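Local coordinates for nickel ABC transporter (Nickel-binding protein) (Bacillus halodurans, PDB 3T66) that probably serves as the extracellular solute-binding component of an ABC importer, capturing nickel or peptide-like solutes for delivery to the membrane transporter, at residues Leu398-His403 with Ile422-Asn426; Ser135-Asn139 with Pro390-Ala394; Lys13-Phe19 with Leu188-Ser194. One frame throughout, in Å; residues are numbered along the deposited sequence.

In the fold
Interaction 3 lies about 28 Å from interaction 2 and about 43 Å from interaction 1, centre to centre, and interactions 1 and 3 sit on opposite sides of the chain's centre. Interaction 3 pairs strand 14-19 with strand 190-195; interaction 2 joins two loops, one following strand 121-126, the other running from strand 381-387 into helix 395-402. That helix carries one side of interaction 1, so interactions 1 and 2 adjoin in sequence, with centres about 16 Å apart. Along the chain, interactions 2 and 3 interleave and interaction 1 follows. The interleaving means that N-terminal and later segments are packed together, as in the lobed solute-binding fold.

Interaction 1. Residues Leu398-His403 with Ile422-Asn426; sequences LNATYH and IDELN
Ile422 projects from helix 416-426 against the last turn of helix 395-402, and its two branches part to different neighbours. With CG1 set anti to its carbonyl carbon (chi1 -64°), CD1 reaches the CB of Tyr402 at 3.6 Å, while CG2 turns to the side chain of Asn399, where it lies 3.2 Å from OD1. Beyond this branch the two asparagines meet across the helices, their side chains roughly perpendicular and their amide planes 60° apart. Asn426 ND2 donates to Asn399 OD1 at 2.6 Å, arriving from above the carbonyl plane. One residue before Asn399, Leu398 crosses Leu425 at about a right angle, the two touching through their methyls, CD1 of Leu398 to CD2 of Leu425 at 4.2 Å. Just past the helix end, the His403 ring presents its edge to Asp423; OD1 of Asp423 lies near the ring plane, 3.5 Å from His403 CD2. ND1 of the ring accepts a hydrogen bond from the backbone N of Thr405. The short segments run nearly antiparallel, at 152°, with axes 10.9 Å apart, and helix 431-447 lies against the same apolar group: Leu398 touches Thr438 and Ile445, Tyr402 also meets Ile445, and Leu425 meets Leu437. The Tyr402 hydroxyl bonds to that of Tyr397. The contact thus joins three helices by hydrocarbon packing round Leu398, Ile422 and Leu425, while one side-chain amide-to-amide hydrogen bond between partly exposed asparagines supplies its directional link. His403 ND1, as an acceptor, is probably unprotonated, which fits a neutral ring protonated on NE2, beside Asp423.

Interaction 2. Residues Ser135-Asn139 with Pro390-Ala394; sequences SELVN and PRGDA
Glu136 and Arg391 form the salt bridge that ties these two loops, OE1 of Glu136 standing 2.9 Å from NH1 of Arg391. The carboxylate and guanidinium planes are 51° apart, and one oxygen–nitrogen pair is close; the second oxygen, OE2, is farther from NH1, at 3.4 Å. Glu136 starts out pointing away from the partner loop, and the bend at its chi2 (-69°) brings the carboxylate back. A weak hydrogen bond adds to the grip: Arg391 NE makes a long, bent contact to the backbone O of Ser135, 3.4 Å at 127°, with the oxygen near the guanidinium plane. Asn139 ND2 lies over one face of the guanidinium, toward its rim, 3.7 Å from Arg391 NH2. The hydrocarbon part of the arginine is packed too. Its CB rests 3.6 Å from Val138 CG1, the two side chains sliding past each other in opposite directions, and Val138 continues onto Val46 and Val48 of strand 46-48. At the far edge the CB of Asp393 faces Ser135 OG at 3.8 Å, whereas its carboxylate is engaged elsewhere, capping the N of Gly395 at the approach to helix 395-402 and pairing with Arg434. A single arginine therefore does most of the joining, its stem on valine and its head on a carboxylate and a carbonyl, and the acidic partner would be expected to keep its positive charge well compensated.

Interaction 3. Residues Lys13-Phe19 with Leu188-Ser194; sequences KHIHFLF and LDSVTFS
Phe17 and Phe193, paired across two parallel strands, form the dense part of this contact on the face they share with Ile15 and Val191. Their side chains lie side by side and point the same way, Phe17 CD2 lying over one face of the Phe193 ring, toward its rim; centroids are 4.8 Å apart and the planes stand at 45°. Phe19 extends the aromatic cluster, its CB 3.6 Å from Phe193 CE1, and helix 35-38 closes over Phe19 and Phe193 through Ile35 and Arg38. Further along, Ile15 CG1 meets Leu188 CD2 at 3.9 Å. The backbones of strands 14-19 and 190-195 are joined by the parallel-strand hydrogen-bond pattern, among them Phe17 N to Thr192 O at 2.8 Å and Ser194 N to Phe17 O at 2.9 Å. The other face, bearing His14, His16, Leu18, Ser190, Thr192 and Ser194, is largely polar and mostly less buried. His16 lies with its edge to the neighbouring strand, chi1 -173° carrying the ring across so that NE2 shares a hydrogen bond of 2.7 Å with Ser194 OG; its ND1 bonds to Gln210 O. Thr192 OG1 turns to Glu174. At the start of the strands Asp189 OD2 accepts from Lys13 N at 3.0 Å through its anti lone pair, while OD1 pairs with Arg177. Asp189 sits about 8 Å, side chain to ion, from a bound calcium. The chemistry is therefore two-sided: aromatic packing sets Phe19 and Phe193 against helix 35-38, imidazole and hydroxyl bonds tie the more polar, partly exposed face, and the Asp189 carboxylate fastens the strand end.

Interaction 1. Residues Leu398-His403 with Ile422-Asn426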
# COMPACT_ATOMS: atom_id res chain seq x y z
N LEU A 398 0.49 -7.56 10.65
CA LEU A 398 1.24 -8.57 11.33
C LEU A 398 0.28 -9.29 12.19
O LEU A 398 0.18 -10.51 12.13
CB LEU A 398 2.32 -7.97 12.20
CG LEU A 398 3.55 -7.55 11.42
CD1 LEU A 398 4.43 -6.73 12.33
CD2 LEU A 398 4.27 -8.74 10.89
N ASN A 399 -0.46 -8.54 12.98
CA ASN A 399 -1.43 -9.18 13.80
C ASN A 399 -2.37 -10.06 12.97
O ASN A 399 -2.59 -11.25 13.30
CB ASN A 399 -2.21 -8.17 14.61
CG ASN A 399 -2.89 -8.81 15.78
OD1 ASN A 399 -2.31 -8.95 16.86
ND2 ASN A 399 -4.13 -9.23 15.56
N ALA A 400 -2.88 -9.52 11.87
CA ALA A 400 -3.84 -10.24 11.07
C ALA A 400 -3.25 -11.54 10.53
O ALA A 400 -3.94 -12.57 10.46
CB ALA A 400 -4.34 -9.38 9.97
N THR A 401 -1.98 -11.54 10.17
CA THR A 401 -1.47 -12.69 9.43
C THR A 401 -0.70 -13.73 10.28
O THR A 401 -0.48 -14.89 9.86
CB THR A 401 -0.64 -12.18 8.25
OG1 THR A 401 -1.40 -11.15 7.58
CG2 THR A 401 -0.33 -13.28 7.29
N TYR A 402 -0.31 -13.32 11.48
CA TYR A 402 0.63 -14.08 12.27
C TYR A 402 0.15 -14.41 13.65
O TYR A 402 0.53 -15.43 14.20
CB TYR A 402 1.94 -13.31 12.34
CG TYR A 402 2.58 -13.19 11.00
CD1 TYR A 402 3.16 -14.31 10.39
CD2 TYR A 402 2.61 -11.96 10.33
CE1 TYR A 402 3.76 -14.23 9.15
CE2 TYR A 402 3.21 -11.86 9.09
CZ TYR A 402 3.79 -13.00 8.50
OH TYR A 402 4.39 -12.93 7.26
N HIS A 403 -0.66 -13.56 14.25
CA HIS A 403 -1.12 -13.86 15.59
C HIS A 403 -2.13 -15.00 15.55
O HIS A 403 -2.97 -15.03 14.67
CB HIS A 403 -1.69 -12.64 16.26
CG HIS A 403 -2.09 -12.89 17.67
ND1 HIS A 403 -3.15 -13.70 18.02
CD2 HIS A 403 -1.55 -12.46 18.84
CE1 HIS A 403 -3.25 -13.75 19.33
NE2 HIS A 403 -2.30 -13.00 19.85
N ILE A 422 4.27 -9.61 18.85
CA ILE A 422 3.04 -8.98 18.36
C ILE A 422 2.23 -8.49 19.54
O ILE A 422 1.77 -7.37 19.54
CB ILE A 422 2.23 -9.85 17.36
CG1 ILE A 422 3.08 -10.08 16.10
CG2 ILE A 422 0.87 -9.20 17.03
CD1 ILE A 422 2.73 -11.33 15.29
N ASP A 423 2.15 -9.32 20.57
CA ASP A 423 1.62 -8.87 21.85
C ASP A 423 2.21 -7.55 22.40
O ASP A 423 1.44 -6.61 22.68
CB ASP A 423 1.73 -10.00 22.88
CG ASP A 423 0.76 -11.13 22.61
OD1 ASP A 423 -0.01 -11.00 21.64
OD2 ASP A 423 0.76 -12.15 23.37
N GLU A 424 3.53 -7.43 22.58
CA GLU A 424 4.04 -6.15 23.11
C GLU A 424 3.62 -5.09 22.13
O GLU A 424 3.07 -4.06 22.54
CB GLU A 424 5.57 -6.08 23.36
N LEU A 425 3.82 -5.39 20.84
CA LEU A 425 3.55 -4.43 19.76
C LEU A 425 2.15 -3.89 19.86
O LEU A 425 2.00 -2.70 19.72
CB LEU A 425 3.84 -4.97 18.37
CG LEU A 425 3.57 -3.97 17.22
CD1 LEU A 425 4.49 -2.80 17.25
CD2 LEU A 425 3.62 -4.59 15.83
N ASN A 426 1.14 -4.74 20.11
CA ASN A 426 -0.26 -4.28 20.22
C ASN A 426 -0.52 -3.48 21.52
O ASN A 426 -1.53 -2.82 21.67
CB ASN A 426 -1.29 -5.43 20.10
CG ASN A 426 -1.13 -6.31 18.83
OD1 ASN A 426 -0.61 -5.88 17.78
ND2 ASN A 426 -1.63 -7.56 18.92

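Interaction 2. Residues Ser135-Asn139 with Pro390-Ala394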
# COMPACT_ATOMS: atom_id res chain seq x y z
N SER A 135 -2.05 6.68 12.86
CA SER A 135 -1.81 6.26 11.49
C SER A 135 -3.11 6.19 10.65
O SER A 135 -3.05 6.26 9.40
CB SER A 135 -0.99 4.97 11.44
OG SER A 135 -1.81 3.82 11.48
N GLU A 136 -4.26 6.10 11.34
CA GLU A 136 -5.53 6.08 10.65
C GLU A 136 -5.86 7.42 10.07
O GLU A 136 -6.63 7.49 9.12
CB GLU A 136 -6.69 5.71 11.55
CG GLU A 136 -6.69 4.25 12.04
CD GLU A 136 -6.96 3.21 10.96
OE1 GLU A 136 -7.42 3.54 9.82
OE2 GLU A 136 -6.72 2.03 11.30
N LEU A 137 -5.27 8.49 10.62
CA LEU A 137 -5.61 9.83 10.13
C LEU A 137 -4.93 10.17 8.80
O LEU A 137 -5.23 11.17 8.17
CB LEU A 137 -5.36 10.86 11.22
CG LEU A 137 -6.16 10.58 12.49
CD1 LEU A 137 -5.85 11.58 13.61
CD2 LEU A 137 -7.65 10.57 12.19
N VAL A 138 -4.04 9.29 8.37
CA VAL A 138 -3.42 9.44 7.07
C VAL A 138 -4.41 9.18 5.92
O VAL A 138 -4.24 9.69 4.83
CB VAL A 138 -2.25 8.45 6.95
CG1 VAL A 138 -1.56 8.53 5.57
CG2 VAL A 138 -1.26 8.61 8.07
N ASN A 139 -5.44 8.38 6.19
CA ASN A 139 -6.37 7.94 5.18
C ASN A 139 -6.94 9.13 4.51
O ASN A 139 -7.55 9.97 5.16
CB ASN A 139 -7.51 7.19 5.82
CG ASN A 139 -8.07 6.08 4.94
OD1 ASN A 139 -8.41 6.29 3.79
ND2 ASN A 139 -8.19 4.90 5.53
N PRO A 390 0.07 -0.09 5.15
CA PRO A 390 -0.81 0.71 4.29
C PRO A 390 -0.57 2.20 4.48
O PRO A 390 -0.62 2.98 3.48
CB PRO A 390 -2.22 0.34 4.79
CG PRO A 390 -2.03 -0.71 5.90
CD PRO A 390 -0.61 -0.53 6.37
N ARG A 391 -0.32 2.63 5.72
CA ARG A 391 0.10 4.00 5.87
C ARG A 391 1.18 4.14 6.86
O ARG A 391 1.07 4.88 7.83
CB ARG A 391 -1.05 4.98 6.05
CG ARG A 391 -2.05 4.58 7.02
CD ARG A 391 -3.42 4.62 6.43
NE ARG A 391 -4.19 3.82 7.36
CZ ARG A 391 -5.04 2.85 7.05
NH1 ARG A 391 -5.63 2.20 8.05
NH2 ARG A 391 -5.34 2.57 5.79
N GLY A 392 2.25 3.40 6.60
CA GLY A 392 3.44 3.43 7.44
C GLY A 392 3.42 2.61 8.69
O GLY A 392 4.37 2.68 9.45
N ASP A 393 2.36 1.85 8.93
CA ASP A 393 2.25 1.03 10.13
C ASP A 393 2.00 -0.44 9.72
O ASP A 393 1.27 -0.70 8.75
CB ASP A 393 1.14 1.54 11.07
CG ASP A 393 1.23 0.93 12.49
OD1 ASP A 393 1.95 1.50 13.35
OD2 ASP A 393 0.59 -0.12 12.76
N ALA A 394 2.62 -1.38 10.43
CA ALA A 394 2.51 -2.75 10.04
C ALA A 394 1.76 -3.53 11.05
O ALA A 394 1.61 -4.74 10.86
CB ALA A 394 3.83 -3.34 9.85

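Interaction 3. Residues Lys13-Phe19 with Leu188-Ser194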
# COMPACT_ATOMS: atom_id res chain seq x y z
N LYS A 13 0.44 28.72 -16.96
CA LYS A 13 1.02 27.44 -16.52
C LYS A 13 -0.02 26.36 -16.22
O LYS A 13 -0.74 26.43 -15.21
CB LYS A 13 1.97 27.63 -15.34
CG LYS A 13 3.43 27.68 -15.77
CD LYS A 13 4.22 28.65 -14.94
CE LYS A 13 5.69 28.33 -15.03
NZ LYS A 13 6.36 28.66 -13.76
N HIS A 14 -0.07 25.36 -17.11
CA HIS A 14 -1.11 24.35 -17.04
C HIS A 14 -0.62 22.92 -17.16
O HIS A 14 0.29 22.65 -17.92
CB HIS A 14 -2.14 24.62 -18.11
CG HIS A 14 -3.33 23.73 -18.03
ND1 HIS A 14 -4.32 23.93 -17.09
CD2 HIS A 14 -3.69 22.65 -18.76
CE1 HIS A 14 -5.25 23.00 -17.24
NE2 HIS A 14 -4.90 22.22 -18.25
N ILE A 15 -1.26 22.02 -16.42
CA ILE A 15 -0.86 20.64 -16.33
C ILE A 15 -2.10 19.81 -16.49
O ILE A 15 -3.06 20.00 -15.75
CB ILE A 15 -0.23 20.29 -14.96
CG1 ILE A 15 1.23 20.78 -14.89
CG2 ILE A 15 -0.33 18.83 -14.67
CD1 ILE A 15 2.32 19.80 -15.25
N HIS A 16 -2.07 18.91 -17.47
CA HIS A 16 -3.15 17.96 -17.66
C HIS A 16 -2.66 16.62 -17.24
O HIS A 16 -1.72 16.06 -17.84
CB HIS A 16 -3.59 17.90 -19.11
CG HIS A 16 -4.81 17.06 -19.31
ND1 HIS A 16 -5.24 16.66 -20.57
CD2 HIS A 16 -5.68 16.52 -18.42
CE1 HIS A 16 -6.34 15.93 -20.43
NE2 HIS A 16 -6.62 15.83 -19.14
N PHE A 17 -3.30 16.12 -16.19
CA PHE A 17 -2.93 14.88 -15.56
C PHE A 17 -4.11 13.99 -15.77
O PHE A 17 -5.28 14.40 -15.64
CB PHE A 17 -2.63 15.11 -14.09
CG PHE A 17 -2.57 13.87 -13.26
CD1 PHE A 17 -1.37 13.21 -13.05
CD2 PHE A 17 -3.69 13.38 -12.62
CE1 PHE A 17 -1.32 12.08 -12.26
CE2 PHE A 17 -3.63 12.25 -11.85
CZ PHE A 17 -2.45 11.61 -11.67
N LEU A 18 -3.77 12.77 -16.15
CA LEU A 18 -4.74 11.81 -16.66
C LEU A 18 -4.69 10.53 -15.86
O LEU A 18 -3.70 9.77 -15.89
CB LEU A 18 -4.51 11.52 -18.15
CG LEU A 18 -5.50 10.51 -18.77
CD1 LEU A 18 -7.04 10.77 -18.48
CD2 LEU A 18 -5.20 10.33 -20.28
N PHE A 19 -5.77 10.31 -15.13
CA PHE A 19 -5.70 9.40 -14.04
C PHE A 19 -6.34 8.04 -14.33
O PHE A 19 -7.07 7.84 -15.30
CB PHE A 19 -6.24 10.03 -12.75
CG PHE A 19 -6.08 9.15 -11.56
CD1 PHE A 19 -4.82 8.72 -11.17
CD2 PHE A 19 -7.18 8.74 -10.83
CE1 PHE A 19 -4.66 7.88 -10.03
CE2 PHE A 19 -7.04 7.91 -9.71
CZ PHE A 19 -5.78 7.48 -9.32
N LEU A 188 1.92 26.92 -10.63
CA LEU A 188 1.06 26.51 -11.69
C LEU A 188 -0.12 27.39 -11.78
O LEU A 188 -0.74 27.67 -10.81
CB LEU A 188 0.55 25.15 -11.36
CG LEU A 188 1.43 24.01 -11.73
CD1 LEU A 188 0.60 22.82 -11.57
CD2 LEU A 188 1.83 24.17 -13.13
N ASP A 189 -0.42 27.86 -12.96
CA ASP A 189 -1.62 28.61 -13.14
C ASP A 189 -2.87 27.73 -12.97
O ASP A 189 -3.80 28.14 -12.34
CB ASP A 189 -1.52 29.51 -14.38
CG ASP A 189 -0.54 30.71 -14.18
OD1 ASP A 189 -0.68 31.42 -13.21
OD2 ASP A 189 0.38 30.97 -14.97
N SER A 190 -2.88 26.51 -13.50
CA SER A 190 -4.04 25.61 -13.36
C SER A 190 -3.81 24.11 -13.65
O SER A 190 -2.88 23.77 -14.31
CB SER A 190 -5.13 26.08 -14.27
OG SER A 190 -4.87 25.64 -15.57
N VAL A 191 -4.69 23.23 -13.21
CA VAL A 191 -4.56 21.78 -13.53
C VAL A 191 -5.88 21.21 -13.97
O VAL A 191 -6.92 21.42 -13.31
CB VAL A 191 -4.19 20.90 -12.30
CG1 VAL A 191 -4.15 19.43 -12.66
CG2 VAL A 191 -2.90 21.32 -11.69
N THR A 192 -5.82 20.46 -15.08
CA THR A 192 -6.89 19.54 -15.44
C THR A 192 -6.53 18.15 -14.97
O THR A 192 -5.48 17.60 -15.32
CB THR A 192 -7.14 19.54 -16.95
OG1 THR A 192 -7.34 20.89 -17.40
CG2 THR A 192 -8.37 18.73 -17.30
N PHE A 193 -7.43 17.61 -14.15
CA PHE A 193 -7.31 16.26 -13.59
C PHE A 193 -8.44 15.45 -14.17
O PHE A 193 -9.58 15.67 -13.81
CB PHE A 193 -7.49 16.31 -12.05
CG PHE A 193 -7.12 15.04 -11.33
CD1 PHE A 193 -7.92 13.91 -11.42
CD2 PHE A 193 -6.00 14.99 -10.53
CE1 PHE A 193 -7.59 12.73 -10.73
CE2 PHE A 193 -5.65 13.82 -9.84
CZ PHE A 193 -6.44 12.69 -9.94
N SER A 194 -8.12 14.51 -15.04
CA SER A 194 -9.18 13.80 -15.72
C SER A 194 -8.92 12.31 -15.70
O SER A 194 -7.77 11.88 -15.47
CB SER A 194 -9.26 14.27 -17.17
OG SER A 194 -8.05 13.95 -17.77